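Local coordinates for BH0493 protein (Bacillus halodurans C-125, PDB 2QEE), which binds zinc and is a putative amidohydrolase, so it probably carries out metal-dependent chemistry on a substrate that is not established, at residues C[297-302]-C[408-413]. Sequence-based numbering, arbitrary orientation. Where two conformers were deposited one is given.
Sequences KFLVTM and RNFWRF
Lys297 runs along the ring of Phe413 and finishes on that residue's own carbonyl. Its CB starts at the far end of the phenyl, 3.6 Å from Phe413 CZ. CG passes the same corner, and Lys297 CD then sits over the middle of one face, a CH-pi contact 4.2 Å from the centroid of the Phe413 ring. A bend at chi3 (-76°) breaks the otherwise extended chain, and Lys297 NZ ends 2.7 Å from Phe413 O, donating a hydrogen bond with the ammonium nitrogen tilted 31° from the carbonyl plane. A water 3.0 Å from Lys297 NZ accepts a second hydrogen and passes one on to Arg412 O, so two successive carbonyls in the helix's last turn are tied to one lysine. With CG anti to the backbone N (chi1 -170°), the Phe413 ring extends toward the strand. Its CD2 meets Leu299 CD2 at 3.9 Å, while Leu299 CD1 leans on Phe410 CE1 more loosely. Strand 298-302 pairs in parallel with 257-264 and 321-323, consistent with the (beta/alpha)-barrel of amidohydrolases; Met322 touches both Leu299 and Phe413. Helix 395-414 packs by its C-terminal part against the start of this inner strand, Phe410 also resting on Met27, which precedes zinc ligand His28 in sequence.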
loop_
_atom_site.group_PDB
_atom_site.type_symbol
_atom_site.label_atom_id
_atom_site.label_comp_id
_atom_site.label_asym_id
_atom_site.label_seq_id
_atom_site.Cartn_x
_atom_site.Cartn_y
_atom_site.Cartn_z
ATOM N N LYS C 297 -2.613 28.269 7.740
ATOM C CA LYS C 297 -3.418 27.044 7.383
ATOM C C LYS C 297 -2.918 26.432 6.069
ATOM O O LYS C 297 -2.628 27.159 5.118
ATOM C CB LYS C 297 -4.889 27.439 7.240
ATOM C CG LYS C 297 -5.464 27.774 8.650
ATOM C CD LYS C 297 -6.936 27.964 8.645
ATOM C CE LYS C 297 -7.302 29.291 8.059
ATOM N NZ LYS C 297 -8.728 29.634 8.443
ATOM N N PHE C 298 -2.868 25.079 6.002
ATOM C CA PHE C 298 -2.319 24.427 4.849
ATOM C C PHE C 298 -3.296 23.350 4.370
ATOM O O PHE C 298 -3.788 22.535 5.197
ATOM C CB PHE C 298 -1.009 23.736 5.237
ATOM C CG PHE C 298 0.037 24.686 5.753
ATOM C CD1 PHE C 298 0.981 25.217 4.842
ATOM C CD2 PHE C 298 0.074 25.084 7.093
ATOM C CE1 PHE C 298 1.943 26.112 5.299
ATOM C CE2 PHE C 298 1.076 26.003 7.541
ATOM C CZ PHE C 298 1.987 26.487 6.614
ATOM N N LEU C 299 -3.594 23.380 3.081
ATOM C CA LEU C 299 -4.393 22.316 2.455
ATOM C C LEU C 299 -3.386 21.451 1.730
ATOM O O LEU C 299 -2.561 21.986 0.985
ATOM C CB LEU C 299 -5.372 22.936 1.461
ATOM C CG LEU C 299 -6.609 23.604 2.084
ATOM C CD1 LEU C 299 -7.135 24.672 1.043
ATOM C CD2 LEU C 299 -7.711 22.554 2.346
ATOM N N VAL C 300 -3.420 20.126 1.907
ATOM C CA VAL C 300 -2.416 19.277 1.210
ATOM C C VAL C 300 -3.080 18.082 0.591
ATOM O O VAL C 300 -3.965 17.476 1.220
ATOM C CB VAL C 300 -1.346 18.799 2.215
ATOM C CG1 VAL C 300 -0.261 17.824 1.557
ATOM C CG2 VAL C 300 -0.595 19.994 2.844
ATOM N N THR C 301 -2.674 17.779 -0.625
ATOM C CA THR C 301 -2.965 16.500 -1.276
ATOM C C THR C 301 -1.631 15.987 -1.846
ATOM O O THR C 301 -0.766 16.806 -2.238
ATOM C CB THR C 301 -4.077 16.634 -2.344
ATOM O OG1 THR C 301 -4.644 15.346 -2.638
ATOM C CG2 THR C 301 -3.610 17.294 -3.674
ATOM N N MET C 302 -1.474 14.655 -1.915
ATOM C CA MET C 302 -0.168 14.109 -2.344
ATOM C C MET C 302 -0.381 13.095 -3.437
ATOM O O MET C 302 -1.427 12.450 -3.498
ATOM C CB MET C 302 0.650 13.501 -1.205
ATOM C CG MET C 302 1.052 14.565 -0.161
ATOM S SD MET C 302 2.072 14.035 1.162
ATOM C CE MET C 302 3.711 14.155 0.277
ATOM N N ARG C 408 -18.968 21.719 4.061
ATOM C CA ARG C 408 -18.705 22.594 5.205
ATOM C C ARG C 408 -17.282 22.553 5.730
ATOM O O ARG C 408 -16.794 23.559 6.194
ATOM C CB ARG C 408 -19.656 22.318 6.372
ATOM C CG ARG C 408 -21.090 22.376 5.977
ATOM C CD ARG C 408 -22.045 22.125 7.179
ATOM N NE ARG C 408 -23.435 22.135 6.714
ATOM C CZ ARG C 408 -24.478 21.625 7.367
ATOM N NH1 ARG C 408 -24.330 21.018 8.543
ATOM N NH2 ARG C 408 -25.681 21.714 6.816
ATOM N N ASN C 409 -16.603 21.390 5.662
ATOM C CA ASN C 409 -15.242 21.320 6.174
ATOM C C ASN C 409 -14.335 22.234 5.369
ATOM O O ASN C 409 -13.456 22.871 5.949
ATOM C CB ASN C 409 -14.652 19.881 6.076
ATOM C CG ASN C 409 -15.224 18.944 7.132
ATOM O OD1 ASN C 409 -15.829 19.390 8.140
ATOM N ND2 ASN C 409 -14.985 17.592 6.933
ATOM N N PHE C 410 -14.652 22.380 4.095
ATOM C CA PHE C 410 -13.789 23.216 3.254
ATOM C C PHE C 410 -14.053 24.692 3.663
ATOM O O PHE C 410 -13.109 25.436 4.001
ATOM C CB PHE C 410 -14.097 23.058 1.777
ATOM C CG PHE C 410 -13.376 24.063 0.911
ATOM C CD1 PHE C 410 -11.983 23.943 0.709
ATOM C CD2 PHE C 410 -14.053 25.127 0.324
ATOM C CE1 PHE C 410 -11.267 24.880 -0.074
ATOM C CE2 PHE C 410 -13.358 26.066 -0.497
ATOM C CZ PHE C 410 -11.949 25.942 -0.698
ATOM N N TRP C 411 -15.315 25.100 3.663
ATOM C CA TRP C 411 -15.562 26.575 3.947
ATOM C C TRP C 411 -15.117 26.947 5.337
ATOM O O TRP C 411 -14.618 28.051 5.599
ATOM C CB TRP C 411 -17.032 26.880 3.725
ATOM C CG TRP C 411 -17.384 26.703 2.284
ATOM C CD1 TRP C 411 -18.156 25.729 1.731
ATOM C CD2 TRP C 411 -16.913 27.514 1.212
ATOM N NE1 TRP C 411 -18.223 25.910 0.352
ATOM C CE2 TRP C 411 -17.436 26.989 0.023
ATOM C CE3 TRP C 411 -16.070 28.659 1.142
ATOM C CZ2 TRP C 411 -17.186 27.573 -1.236
ATOM C CZ3 TRP C 411 -15.825 29.224 -0.134
ATOM C CH2 TRP C 411 -16.386 28.686 -1.281
ATOM N N ARG C 412 -15.364 26.060 6.294
ATOM C CA ARG C 412 -14.925 26.286 7.665
ATOM C C ARG C 412 -13.404 26.488 7.692
ATOM O O ARG C 412 -12.876 27.433 8.326
ATOM C CB ARG C 412 -15.340 25.086 8.527
ATOM C CG ARG C 412 -15.839 25.420 9.920
ATOM C CD ARG C 412 -16.717 24.247 10.468
ATOM N NE ARG C 412 -16.491 24.029 11.901
ATOM C CZ ARG C 412 -15.397 23.481 12.435
ATOM N NH1 ARG C 412 -14.369 23.101 11.664
ATOM N NH2 ARG C 412 -15.316 23.331 13.752
ATOM N N PHE C 413 -12.669 25.625 6.981
ATOM C CA PHE C 413 -11.210 25.697 7.052
ATOM C C PHE C 413 -10.640 26.986 6.402
ATOM O O PHE C 413 -9.668 27.576 6.911
ATOM C CB PHE C 413 -10.586 24.484 6.380
ATOM C CG PHE C 413 -9.086 24.373 6.627
ATOM C CD1 PHE C 413 -8.625 23.956 7.883
ATOM C CD2 PHE C 413 -8.155 24.625 5.596
ATOM C CE1 PHE C 413 -7.225 23.827 8.171
ATOM C CE2 PHE C 413 -6.796 24.502 5.860
ATOM C CZ PHE C 413 -6.318 24.122 7.141
HETATM O O HOH W 1 -10.814 28.273 10.054
#